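Local coordinates for uncharacterized protein (Bacteroides caccae, PDB 3NO2) that is of unknown function but folds as a six-bladed beta-propeller, with sequence relationship to Mal s 1 allergenic proteins, at residues H97-L102 with T114-G119; M79-I84 with L91-G96; S169-D174 with L218-N223; C229-H234 with F265-T270. One frame throughout, in Å; residues are numbered along the deposited sequence.

Contact 1. Residues H97-L102 with T114-G119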
loop_
_atom_site.group_PDB
_atom_site.type_symbol
_atom_site.label_atom_id
_atom_site.label_comp_id
_atom_site.label_asym_id
_atom_site.label_seq_id
_atom_site.Cartn_x
_atom_site.Cartn_y
_atom_site.Cartn_z
ATOM N N HIS A 97 -6.239 19.336 -1.644
ATOM C CA HIS A 97 -5.784 20.705 -1.286
ATOM C C HIS A 97 -6.687 21.241 -0.173
ATOM O O HIS A 97 -7.695 21.915 -0.473
ATOM C CB HIS A 97 -5.813 21.606 -2.517
ATOM C CG HIS A 97 -4.859 21.142 -3.565
ATOM N ND1 HIS A 97 -3.501 21.190 -3.368
ATOM C CD2 HIS A 97 -5.050 20.576 -4.779
ATOM C CE1 HIS A 97 -2.888 20.660 -4.405
ATOM N NE2 HIS A 97 -3.796 20.278 -5.277
ATOM N N PRO A 98 -6.410 20.890 1.078
ATOM C CA PRO A 98 -5.228 20.190 1.560
ATOM C C PRO A 98 -5.334 18.673 1.488
ATOM O O PRO A 98 -6.424 18.088 1.551
ATOM C CB PRO A 98 -5.151 20.611 3.024
ATOM C CG PRO A 98 -6.571 20.795 3.420
ATOM C CD PRO A 98 -7.233 21.425 2.192
ATOM N N SER A 99 -4.188 18.038 1.414
ATOM C CA SER A 99 -4.096 16.616 1.712
ATOM C C SER A 99 -4.561 16.393 3.130
ATOM O O SER A 99 -4.244 17.212 4.013
ATOM C CB SER A 99 -2.680 16.109 1.574
ATOM O OG SER A 99 -2.102 16.361 0.273
ATOM N N THR A 100 -5.295 15.318 3.380
ATOM C CA THR A 100 -5.876 15.116 4.720
ATOM C C THR A 100 -5.653 13.675 5.164
ATOM O O THR A 100 -5.916 12.736 4.415
ATOM C CB THR A 100 -7.372 15.399 4.694
ATOM O OG1 THR A 100 -7.590 16.750 4.231
ATOM C CG2 THR A 100 -7.997 15.257 6.049
ATOM N N ILE A 101 -5.186 13.516 6.400
ATOM C CA ILE A 101 -5.037 12.238 7.086
ATOM C C ILE A 101 -6.043 12.194 8.228
ATOM O O ILE A 101 -6.195 13.187 8.967
ATOM C CB ILE A 101 -3.609 12.108 7.641
ATOM C CG1 ILE A 101 -2.578 12.087 6.525
ATOM C CG2 ILE A 101 -3.474 10.881 8.573
ATOM C CD1 ILE A 101 -1.140 12.426 7.002
ATOM N N LEU A 102 -6.745 11.089 8.372
ATOM C CA LEU A 102 -7.665 10.836 9.492
ATOM C C LEU A 102 -7.291 9.532 10.152
ATOM O O LEU A 102 -7.022 8.521 9.481
ATOM C CB LEU A 102 -9.100 10.728 8.995
ATOM C CG LEU A 102 -9.677 11.904 8.208
ATOM C CD1 LEU A 102 -11.061 11.489 7.629
ATOM C CD2 LEU A 102 -9.770 13.200 9.106
ATOM N N THR A 114 -5.160 15.530 10.352
ATOM C CA THR A 114 -4.020 16.315 9.937
ATOM C C THR A 114 -4.208 16.793 8.525
ATOM O O THR A 114 -4.583 16.005 7.645
ATOM C CB THR A 114 -2.745 15.443 10.030
ATOM O OG1 THR A 114 -2.573 15.058 11.406
ATOM C CG2 THR A 114 -1.468 16.179 9.480
ATOM N N GLU A 115 -3.993 18.072 8.273
ATOM C CA GLU A 115 -4.026 18.658 6.945
ATOM C C GLU A 115 -2.646 19.189 6.573
ATOM O O GLU A 115 -1.952 19.786 7.415
ATOM C CB GLU A 115 -5.031 19.796 6.880
ATOM C CG GLU A 115 -6.469 19.353 7.041
ATOM C CD GLU A 115 -7.482 20.500 7.019
ATOM O OE1 GLU A 115 -7.085 21.642 7.299
ATOM O OE2 GLU A 115 -8.654 20.260 6.747
ATOM N N PHE A 116 -2.243 19.016 5.317
ATOM C CA PHE A 116 -0.987 19.565 4.839
ATOM C C PHE A 116 -1.123 19.815 3.344
ATOM O O PHE A 116 -1.896 19.164 2.638
ATOM C CB PHE A 116 0.179 18.623 5.176
ATOM C CG PHE A 116 0.105 17.258 4.511
ATOM C CD1 PHE A 116 -0.689 16.262 5.027
ATOM C CD2 PHE A 116 0.873 16.974 3.400
ATOM C CE1 PHE A 116 -0.768 15.026 4.426
ATOM C CE2 PHE A 116 0.798 15.716 2.811
ATOM C CZ PHE A 116 -0.021 14.760 3.326
ATOM N N GLU A 117 -0.353 20.761 2.856
ATOM C CA GLU A 117 -0.278 21.059 1.441
ATOM C C GLU A 117 1.074 20.634 0.876
ATOM O O GLU A 117 2.157 20.971 1.403
ATOM C CB GLU A 117 -0.533 22.545 1.191
ATOM C CG GLU A 117 -0.399 22.974 -0.254
ATOM C CD GLU A 117 -1.276 22.166 -1.221
ATOM O OE1 GLU A 117 -2.440 21.984 -0.907
ATOM O OE2 GLU A 117 -0.733 21.710 -2.262
ATOM N N THR A 118 1.005 19.841 -0.192
ATOM C CA THR A 118 2.189 19.286 -0.821
ATOM C C THR A 118 2.800 20.190 -1.858
ATOM O O THR A 118 3.955 19.977 -2.234
ATOM C CB THR A 118 1.875 17.957 -1.546
ATOM O OG1 THR A 118 0.873 18.155 -2.561
ATOM C CG2 THR A 118 1.423 16.866 -0.538
ATOM N N GLY A 119 2.014 21.091 -2.390
ATOM C CA GLY A 119 2.478 21.906 -3.531
ATOM C C GLY A 119 2.270 21.210 -4.878
ATOM O O GLY A 119 2.532 21.813 -5.938
HETATM O O HOH W 1 -1.490 18.686 -0.989
HETATM O O HOH W 2 -9.587 18.389 5.066
#
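A chi1 of 63° sets CG of Phe116 between its own backbone N and carbonyl carbon, which folds the ring back against Ser99 on the neighbouring strand, while Glu117, with CG anti to its N (chi1 177°) and a bend at chi2, carries its carboxylate to His97. The two segments form the antiparallel hairpin of the third and fourth strands of a propeller blade, the fourth being its outermost. Ile101 N gives a nearly straight bond of 2.8 Å to Thr114 O, and Phe116 N meets Ser99 O at 3.0 Å; the return bond from Ser99 N to Phe116 O is weak because it is strongly bent. On the face shared by Ser99, Ile101 and Phe116, CB of Ser99 sits over the phenyl ring of Phe116, 3.6 Å from its centroid and 17° off the normal, a CH-pi contact. Ile101 CD1 comes obliquely to the same ring at 3.7 Å from Phe116 CE1, and Val140 of the next blade packs on that ring too. Beyond the strands, His97 ND1 donates to Glu117 OE1 at 2.8 Å, nearly straight, with imidazole and carboxylate nearly coplanar and the oxygen met on its syn side. Glu117 OE2 accepts from Gly119 N at 2.8 Å, and His97 NE2 bonds Glu121 O, so both groups are held in their orientation. On the Glu115 face, that side chain is crossed by the Pro98 ring, which follows a cis peptide. Water 1 bridges the loop end, donating to Ser99 OG at 2.7 Å and accepting from Thr118 N at 2.9 Å, while the Ser99 hydroxyl also bonds Gln126 OE1.

Contact 2. Residues M79-I84 with L91-G96; sequences MQTARI and LVAWCG
Ala93 O is gripped by two successive backbone amides: Gln80 N at 3.0 Å, lying nearly along the C=O axis, and Thr81 N, whose bond is weak at 3.3 Å although straight. Two residues of one strand thus face a single residue of the other, and the pairing slips by one between Met79 with Trp94 and Thr81 with Ala93. Past this point the register is regular, with Arg83 and Leu91 joined by bonds in both directions, the one from Leu91 N to Arg83 O measuring 2.8 Å. On the face of Met79, selenomethionine in this crystal, CG is anti to the backbone N (chi1 -170°) and the chain bends at chi2 and chi3. The selenium of Met79 therefore lies 5.4 Å from the centroid of the Trp94 six-membered ring, 86° off its normal, an edge-on Met-aromatic contact. Met79 CE reaches Trp94 CE3 at 3.7 Å, and Val92 CB packs on the selenium. The other face bears Thr81, whose CB meets Ala93 CB at 3.7 Å, and Arg83, whose aliphatic part runs alongside Leu91. Arg83 NE bonds Ile130 O, Thr81 OG1 bonds Arg128 O, and Gln80 OE1 is met by Asn40 ND2. The side chain of Gln80 is about 5 Å from a bound citrate. The arrangement is a classic beta bulge in an antiparallel hairpin, here the two innermost strands of a propeller blade.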
loop_
_atom_site.group_PDB
_atom_site.type_symbol
_atom_site.label_atom_id
_atom_site.label_comp_id
_atom_site.label_asym_id
_atom_site.label_seq_id
_atom_site.Cartn_x
_atom_site.Cartn_y
_atom_site.Cartn_z
HETATM N N MSE A 79 -8.994 9.423 -2.051
HETATM C CA MSE A 79 -8.684 8.626 -0.878
HETATM C C MSE A 79 -7.853 7.436 -1.349
HETATM O O MSE A 79 -8.367 6.529 -2.017
HETATM C CB MSE A 79 -9.989 8.124 -0.251
HETATM C CG MSE A 79 -9.765 7.501 1.084
HETATM SE SE MSE A 79 -9.620 8.747 2.582
HETATM C CE MSE A 79 -11.475 9.029 2.895
ATOM N N GLN A 80 -6.583 7.417 -0.957
ATOM C CA GLN A 80 -5.640 6.424 -1.441
ATOM C C GLN A 80 -4.944 5.632 -0.342
ATOM O O GLN A 80 -4.373 4.595 -0.666
ATOM C CB GLN A 80 -4.579 7.046 -2.339
ATOM C CG GLN A 80 -5.115 7.650 -3.632
ATOM C CD GLN A 80 -5.410 6.669 -4.729
ATOM O OE1 GLN A 80 -5.345 5.470 -4.555
ATOM N NE2 GLN A 80 -5.791 7.195 -5.884
ATOM N N THR A 81 -4.971 6.086 0.918
ATOM C CA THR A 81 -4.445 5.373 2.057
ATOM C C THR A 81 -5.567 4.747 2.846
ATOM O O THR A 81 -6.586 5.381 3.092
ATOM C CB THR A 81 -3.704 6.353 2.998
ATOM O OG1 THR A 81 -2.556 6.931 2.359
ATOM C CG2 THR A 81 -3.245 5.706 4.301
ATOM N N ALA A 82 -5.347 3.520 3.298
ATOM C CA ALA A 82 -6.256 2.838 4.228
ATOM C C ALA A 82 -5.476 1.688 4.883
ATOM O O ALA A 82 -5.226 0.681 4.231
ATOM C CB ALA A 82 -7.481 2.346 3.510
ATOM N N ARG A 83 -5.099 1.825 6.147
ATOM C CA ARG A 83 -4.353 0.795 6.875
ATOM C C ARG A 83 -4.892 0.693 8.291
ATOM O O ARG A 83 -5.576 1.581 8.791
ATOM C CB ARG A 83 -2.850 1.074 6.879
ATOM C CG ARG A 83 -2.491 2.326 7.661
ATOM C CD ARG A 83 -1.013 2.496 7.840
ATOM N NE ARG A 83 -0.316 2.714 6.591
ATOM C CZ ARG A 83 0.491 1.850 5.992
ATOM N NH1 ARG A 83 0.734 0.666 6.525
ATOM N NH2 ARG A 83 1.098 2.203 4.887
ATOM N N ILE A 84 -4.570 -0.417 8.949
ATOM C CA ILE A 84 -4.800 -0.593 10.377
ATOM C C ILE A 84 -3.482 -0.396 11.097
ATOM O O ILE A 84 -2.470 -1.066 10.779
ATOM C CB ILE A 84 -5.409 -1.960 10.660
ATOM C CG1 ILE A 84 -6.748 -2.128 9.939
ATOM C CG2 ILE A 84 -5.512 -2.186 12.194
ATOM C CD1 ILE A 84 -7.892 -1.206 10.394
ATOM N N LEU A 91 -6.130 4.207 9.743
ATOM C CA LEU A 91 -5.525 5.421 9.209
ATOM C C LEU A 91 -6.009 5.462 7.759
ATOM O O LEU A 91 -5.829 4.489 6.983
ATOM C CB LEU A 91 -3.992 5.366 9.249
ATOM C CG LEU A 91 -3.216 6.597 8.745
ATOM C CD1 LEU A 91 -3.233 7.738 9.757
ATOM C CD2 LEU A 91 -1.762 6.253 8.402
ATOM N N VAL A 92 -6.648 6.568 7.372
ATOM C CA VAL A 92 -7.021 6.804 5.977
ATOM C C VAL A 92 -6.525 8.165 5.552
ATOM O O VAL A 92 -6.270 9.034 6.386
ATOM C CB VAL A 92 -8.519 6.668 5.747
ATOM C CG1 VAL A 92 -9.037 5.253 6.134
ATOM C CG2 VAL A 92 -9.327 7.783 6.463
ATOM N N ALA A 93 -6.401 8.432 4.265
ATOM C CA ALA A 93 -5.917 9.725 3.805
ATOM C C ALA A 93 -6.318 9.987 2.362
ATOM O O ALA A 93 -6.322 9.059 1.553
ATOM C CB ALA A 93 -4.368 9.869 3.954
ATOM N N TRP A 94 -6.574 11.263 2.058
ATOM C CA TRP A 94 -6.864 11.691 0.713
ATOM C C TRP A 94 -5.886 12.731 0.205
ATOM O O TRP A 94 -5.475 13.669 0.892
ATOM C CB TRP A 94 -8.321 12.142 0.532
ATOM C CG TRP A 94 -8.769 13.416 1.162
ATOM C CD1 TRP A 94 -8.458 14.697 0.810
ATOM C CD2 TRP A 94 -9.706 13.527 2.249
ATOM N NE1 TRP A 94 -9.126 15.589 1.607
ATOM C CE2 TRP A 94 -9.911 14.892 2.485
ATOM C CE3 TRP A 94 -10.396 12.594 3.015
ATOM C CZ2 TRP A 94 -10.783 15.348 3.482
ATOM C CZ3 TRP A 94 -11.297 13.060 4.002
ATOM C CH2 TRP A 94 -11.444 14.417 4.218
ATOM N N CYS A 95 -5.527 12.553 -1.066
ATOM C CA CYS A 95 -4.837 13.545 -1.857
ATOM C C CYS A 95 -5.772 14.683 -2.159
ATOM O O CYS A 95 -6.966 14.457 -2.416
ATOM C CB CYS A 95 -4.372 12.924 -3.173
ATOM S SG CYS A 95 -3.359 11.407 -2.901
ATOM N N GLY A 96 -5.264 15.899 -2.129
ATOM C CA GLY A 96 -6.098 17.071 -2.419
ATOM C C GLY A 96 -5.410 18.340 -1.986
ATOM O O GLY A 96 -4.166 18.441 -1.956
#

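Contact 3. Residues S169-D174 with L218-N223; sequences SSAFLD and LFPLQN
Strands 169-172 and 218-220 run almost exactly parallel, their directions 4° apart, but their axes approach only to 6.9 Å and no hydrogen bond passes directly between them, as befits the innermost strands of two adjacent propeller blades. The side chains that fill the gap are small or compact. Ala171 CB points at the other strand and touches both Leu218 O and Pro220 CD, each at 3.5 Å; the carbon pair is closer than usual van der Waals contact, so the fit here is tight. Further along, CG of the Pro220 ring lies 3.6 Å from Phe172 O and also takes the end of Leu173, whose CD2 is 4.1 Å away with the leucine crossing the proline at about a right angle. Leu173 reaches it because CG is anti to its carbonyl carbon (chi1 -58°), though its CB does not itself point across. Leu218 completes the packing from its own strand, lying on Leu179, Ala181 and Phe188 of the blade to which 169-172 belongs. At the other end of the contact, water 3 donates to Ser169 OG at 2.8 Å and accepts from Leu218 N at 2.9 Å, while the serine hydroxyl also bonds Gln129 OE1. Between these two segments the contact is therefore apolar, with one water bridging: proline brings no N-H, Leu218 N gives its proton to the water, and no amide pairs directly across.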
loop_
_atom_site.group_PDB
_atom_site.type_symbol
_atom_site.label_atom_id
_atom_site.label_comp_id
_atom_site.label_asym_id
_atom_site.label_seq_id
_atom_site.Cartn_x
_atom_site.Cartn_y
_atom_site.Cartn_z
ATOM N N SER A 169 4.626 3.620 -1.023
ATOM C CA SER A 169 4.305 3.149 0.304
ATOM C C SER A 169 5.567 3.037 1.123
ATOM O O SER A 169 6.695 3.110 0.542
ATOM C CB SER A 169 3.610 1.797 0.207
ATOM O OG SER A 169 3.230 1.324 1.503
ATOM N N SER A 170 5.424 2.848 2.422
ATOM C CA SER A 170 6.540 2.501 3.297
ATOM C C SER A 170 6.084 1.371 4.217
ATOM O O SER A 170 4.900 1.238 4.509
ATOM C CB SER A 170 6.984 3.716 4.107
ATOM O OG SER A 170 6.037 4.156 5.025
ATOM N N ALA A 171 7.046 0.617 4.700
ATOM C CA ALA A 171 6.770 -0.446 5.677
ATOM C C ALA A 171 7.981 -0.587 6.592
ATOM O O ALA A 171 9.117 -0.395 6.188
ATOM C CB ALA A 171 6.503 -1.809 4.998
ATOM N N PHE A 172 7.731 -0.889 7.854
ATOM C CA PHE A 172 8.793 -0.933 8.847
ATOM C C PHE A 172 9.390 -2.325 9.002
ATOM O O PHE A 172 8.712 -3.353 8.876
ATOM C CB PHE A 172 8.221 -0.455 10.172
ATOM C CG PHE A 172 7.758 0.950 10.110
ATOM C CD1 PHE A 172 8.666 1.997 9.970
ATOM C CD2 PHE A 172 6.391 1.244 10.134
ATOM C CE1 PHE A 172 8.209 3.310 9.879
ATOM C CE2 PHE A 172 5.955 2.550 10.031
ATOM C CZ PHE A 172 6.843 3.567 9.899
ATOM N N LEU A 173 10.685 -2.333 9.273
ATOM C CA LEU A 173 11.435 -3.536 9.601
ATOM C C LEU A 173 11.592 -3.635 11.119
ATOM O O LEU A 173 11.451 -2.634 11.838
ATOM C CB LEU A 173 12.803 -3.512 8.943
ATOM C CG LEU A 173 12.830 -3.377 7.418
ATOM C CD1 LEU A 173 14.279 -3.316 6.925
ATOM C CD2 LEU A 173 12.046 -4.584 6.861
ATOM N N ASP A 174 11.924 -4.843 11.566
ATOM C CA ASP A 174 12.129 -5.119 12.991
ATOM C C ASP A 174 13.121 -4.180 13.627
ATOM O O ASP A 174 12.930 -3.796 14.778
ATOM C CB ASP A 174 12.607 -6.565 13.197
ATOM C CG ASP A 174 11.480 -7.571 13.109
ATOM O OD1 ASP A 174 10.311 -7.197 13.360
ATOM O OD2 ASP A 174 11.773 -8.751 12.798
ATOM N N LEU A 218 4.914 -3.219 -0.228
ATOM C CA LEU A 218 5.866 -4.157 0.364
ATOM C C LEU A 218 5.339 -4.566 1.725
ATOM O O LEU A 218 4.936 -3.688 2.511
ATOM C CB LEU A 218 7.212 -3.451 0.520
ATOM C CG LEU A 218 7.801 -2.806 -0.748
ATOM C CD1 LEU A 218 9.078 -2.011 -0.345
ATOM C CD2 LEU A 218 8.109 -3.841 -1.804
ATOM N N PHE A 219 5.352 -5.866 2.037
ATOM C CA PHE A 219 4.830 -6.356 3.278
ATOM C C PHE A 219 5.868 -7.261 3.927
ATOM O O PHE A 219 6.003 -8.434 3.585
ATOM C CB PHE A 219 3.480 -7.080 3.111
ATOM C CG PHE A 219 2.695 -7.143 4.384
ATOM C CD1 PHE A 219 3.009 -8.055 5.349
ATOM C CD2 PHE A 219 1.667 -6.265 4.578
ATOM C CE1 PHE A 219 2.259 -8.066 6.557
ATOM C CE2 PHE A 219 0.948 -6.272 5.783
ATOM C CZ PHE A 219 1.287 -7.148 6.734
ATOM N N PRO A 220 6.611 -6.700 4.884
ATOM C CA PRO A 220 7.628 -7.525 5.605
ATOM C C PRO A 220 7.014 -8.644 6.426
ATOM O O PRO A 220 5.947 -8.465 6.999
ATOM C CB PRO A 220 8.297 -6.497 6.538
ATOM C CG PRO A 220 8.126 -5.177 5.832
ATOM C CD PRO A 220 6.768 -5.249 5.175
ATOM N N LEU A 221 7.704 -9.781 6.408
ATOM C CA LEU A 221 7.275 -11.007 7.067
ATOM C C LEU A 221 8.225 -11.331 8.214
ATOM O O LEU A 221 9.396 -10.974 8.188
ATOM C CB LEU A 221 7.196 -12.154 6.077
ATOM C CG LEU A 221 6.215 -11.905 4.941
ATOM C CD1 LEU A 221 6.436 -12.913 3.803
ATOM C CD2 LEU A 221 4.789 -11.894 5.499
ATOM N N GLN A 222 7.644 -12.000 9.222
ATOM C CA GLN A 222 8.348 -12.323 10.483
ATOM C C GLN A 222 9.563 -13.166 10.189
ATOM O O GLN A 222 10.574 -13.081 10.902
ATOM C CB GLN A 222 7.416 -13.059 11.467
ATOM C CG GLN A 222 6.386 -12.153 12.153
ATOM N N ASN A 223 9.483 -13.969 9.137
ATOM C CA ASN A 223 10.607 -14.810 8.726
ATOM C C ASN A 223 11.763 -14.100 7.978
ATOM O O ASN A 223 12.724 -14.757 7.570
ATOM C CB ASN A 223 10.095 -16.043 7.948
ATOM C CG ASN A 223 9.283 -15.670 6.709
ATOM O OD1 ASN A 223 9.610 -14.725 6.013
ATOM N ND2 ASN A 223 8.232 -16.437 6.429
HETATM O O HOH W 3 4.948 -0.894 1.585
#

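Contact 4. Residues C229-H234 with F265-T270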
loop_
_atom_site.group_PDB
_atom_site.type_symbol
_atom_site.label_atom_id
_atom_site.label_comp_id
_atom_site.label_asym_id
_atom_site.label_seq_id
_atom_site.Cartn_x
_atom_site.Cartn_y
_atom_site.Cartn_z
ATOM N N CYS A 229 4.211 -6.470 -4.234
ATOM C CA CYS A 229 3.151 -6.302 -5.205
ATOM C C CYS A 229 3.774 -5.704 -6.488
ATOM O O CYS A 229 4.291 -4.595 -6.473
ATOM C CB CYS A 229 2.033 -5.419 -4.698
ATOM S SG CYS A 229 1.210 -6.053 -3.217
ATOM N N ASN A 230 3.778 -6.514 -7.544
ATOM C CA ASN A 230 4.509 -6.220 -8.774
ATOM C C ASN A 230 3.560 -5.773 -9.868
ATOM O O ASN A 230 3.168 -6.542 -10.736
ATOM C CB ASN A 230 5.251 -7.497 -9.204
ATOM C CG ASN A 230 6.258 -7.264 -10.297
ATOM O OD1 ASN A 230 6.782 -6.157 -10.425
ATOM N ND2 ASN A 230 6.524 -8.281 -11.135
ATOM N N TRP A 231 3.130 -4.510 -9.782
ATOM C CA TRP A 231 1.986 -4.019 -10.538
ATOM C C TRP A 231 2.419 -3.677 -11.967
ATOM O O TRP A 231 3.402 -2.939 -12.184
ATOM C CB TRP A 231 1.414 -2.799 -9.794
ATOM C CG TRP A 231 0.125 -2.249 -10.359
ATOM C CD1 TRP A 231 -1.144 -2.695 -10.111
ATOM C CD2 TRP A 231 -0.029 -1.143 -11.251
ATOM N NE1 TRP A 231 -2.056 -1.949 -10.784
ATOM C CE2 TRP A 231 -1.408 -0.981 -11.482
ATOM C CE3 TRP A 231 0.856 -0.252 -11.828
ATOM C CZ2 TRP A 231 -1.905 0.027 -12.280
ATOM C CZ3 TRP A 231 0.342 0.773 -12.655
ATOM C CH2 TRP A 231 -0.995 0.883 -12.870
ATOM N N GLN A 232 1.667 -4.181 -12.919
ATOM C CA GLN A 232 2.064 -4.196 -14.319
ATOM C C GLN A 232 1.315 -3.203 -15.212
ATOM O O GLN A 232 1.444 -3.259 -16.443
ATOM C CB GLN A 232 1.972 -5.616 -14.881
ATOM C CG GLN A 232 2.993 -6.538 -14.149
ATOM C CD GLN A 232 2.778 -8.003 -14.371
ATOM O OE1 GLN A 232 2.491 -8.445 -15.476
ATOM N NE2 GLN A 232 2.988 -8.793 -13.300
ATOM N N GLY A 233 0.619 -2.256 -14.640
ATOM C CA GLY A 233 -0.252 -1.368 -15.427
ATOM C C GLY A 233 0.446 -0.272 -16.190
ATOM O O GLY A 233 -0.241 0.435 -16.953
ATOM N N HIS A 234 1.751 -0.090 -16.039
ATOM C CA HIS A 234 2.478 0.906 -16.796
ATOM C C HIS A 234 3.373 0.282 -17.849
ATOM O O HIS A 234 4.138 1.024 -18.511
ATOM C CB HIS A 234 3.326 1.812 -15.875
ATOM C CG HIS A 234 2.541 2.780 -15.051
ATOM N ND1 HIS A 234 3.093 3.492 -14.014
ATOM C CD2 HIS A 234 1.231 3.137 -15.095
ATOM C CE1 HIS A 234 2.166 4.272 -13.471
ATOM N NE2 HIS A 234 1.032 4.054 -14.094
ATOM N N PHE A 265 -5.838 -13.542 -11.869
ATOM C CA PHE A 265 -5.634 -12.484 -10.899
ATOM C C PHE A 265 -5.613 -11.133 -11.640
ATOM O O PHE A 265 -4.964 -10.996 -12.672
ATOM C CB PHE A 265 -4.290 -12.671 -10.156
ATOM C CG PHE A 265 -4.135 -14.034 -9.525
ATOM C CD1 PHE A 265 -4.979 -14.443 -8.502
ATOM C CD2 PHE A 265 -3.195 -14.917 -9.993
ATOM C CE1 PHE A 265 -4.880 -15.725 -7.973
ATOM C CE2 PHE A 265 -3.062 -16.185 -9.442
ATOM C CZ PHE A 265 -3.898 -16.569 -8.432
ATOM N N GLY A 266 -6.329 -10.167 -11.123
ATOM C CA GLY A 266 -6.151 -8.803 -11.591
ATOM C C GLY A 266 -4.820 -8.228 -11.128
ATOM O O GLY A 266 -4.018 -8.876 -10.433
HETATM N N MSE A 267 -4.591 -6.988 -11.483
HETATM C CA MSE A 267 -3.385 -6.291 -11.114
HETATM C C MSE A 267 -3.437 -5.926 -9.636
HETATM O O MSE A 267 -4.426 -5.390 -9.144
HETATM C CB MSE A 267 -3.214 -5.067 -11.965
HETATM C CG MSE A 267 -3.133 -5.378 -13.454
HETATM SE SE MSE A 267 -2.498 -3.928 -14.536
HETATM C CE MSE A 267 -4.038 -2.909 -14.365
ATOM N N ILE A 268 -2.422 -6.320 -8.889
ATOM C CA ILE A 268 -2.341 -6.158 -7.445
ATOM C C ILE A 268 -1.345 -5.062 -7.107
ATOM O O ILE A 268 -0.179 -5.078 -7.518
ATOM C CB ILE A 268 -1.926 -7.482 -6.799
ATOM C CG1 ILE A 268 -3.015 -8.540 -6.996
ATOM C CG2 ILE A 268 -1.643 -7.273 -5.288
ATOM C CD1 ILE A 268 -2.584 -9.973 -6.594
ATOM N N SER A 269 -1.791 -4.078 -6.304
ATOM C CA SER A 269 -0.908 -3.049 -5.764
ATOM C C SER A 269 -0.894 -3.026 -4.246
ATOM O O SER A 269 -0.075 -2.320 -3.666
ATOM C CB SER A 269 -1.208 -1.654 -6.296
ATOM O OG SER A 269 -2.526 -1.264 -5.956
ATOM N N THR A 270 -1.756 -3.817 -3.589
ATOM C CA THR A 270 -1.892 -3.798 -2.138
ATOM C C THR A 270 -2.231 -5.193 -1.631
ATOM O O THR A 270 -2.959 -5.951 -2.282
ATOM C CB THR A 270 -2.920 -2.721 -1.700
ATOM O OG1 THR A 270 -3.119 -2.726 -0.276
ATOM C CG2 THR A 270 -4.278 -2.871 -2.379
#
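Met267, a selenomethionine, leads from its CB straight onto the indole of Trp231, where the loop entering the closing blade of the beta-propeller passes the end of strand 226-231 of the blade before it. Met267 CB stands 3.5 Å from Trp231 NE1 and 3.7 Å from Trp231 CD1. Next the chain runs extended through CG to the selenium of Met267, which lies over one face of the Trp231 indole, 4.6 Å from the centroid of the five-membered ring and 26° off its normal: a Met-aromatic contact. Met267 SE also touches Gly233 CA at 3.5 Å, two residues after the tryptophan. A final bend at chi3 (-72°) swings Met267 CE back toward the benzo ring, 4.2 Å from Trp231 CZ2. Other groups surround the indole. Ile268 O approaches its edge near the ring plane, 3.7 Å from Trp231 CD1, NE1 is bonded to Ser12 O, and Phe214 packs edge-to-face with the tryptophan. Trp231 is also near a bound citrate, which is hydrogen-bonded to His234 NE2. Ser269 and Thr270 both face Gly10, a classic beta bulge at the start of strand 270-274, which joins the N-terminal strands in one sheet and so closes the propeller. No hydrogen bond links the two segments themselves. Toward the core the contact ends at Cys229, whose SG rests 3.7 Å from Ile268 CG2 and equally far from Thr270 N.

In the fold
Contacts 1 and 2 belong to one four-stranded blade, their centres about 11 Å apart, and join where Thr100 O meets Trp94 N at 2.9 Å, a probable hydrogen bond between its two middle strands. Contact 3 lies between two other blades; Arg83 NH2 of contact 2 packs 3.9 Å from its Ser170 O, and its strand 214-220 belongs to the same blade as strand 226-231 of contact 4, about 18 Å away between centres. Contacts 2 and 4 sit on opposite sides of the chain's centre, yet Asn40 links them by bonding both Gln80 and Ser269. Citrate, probably from the crystallisation liquor, is found near the side chains of Gln80 and of Trp231, and such molecules often mark pockets.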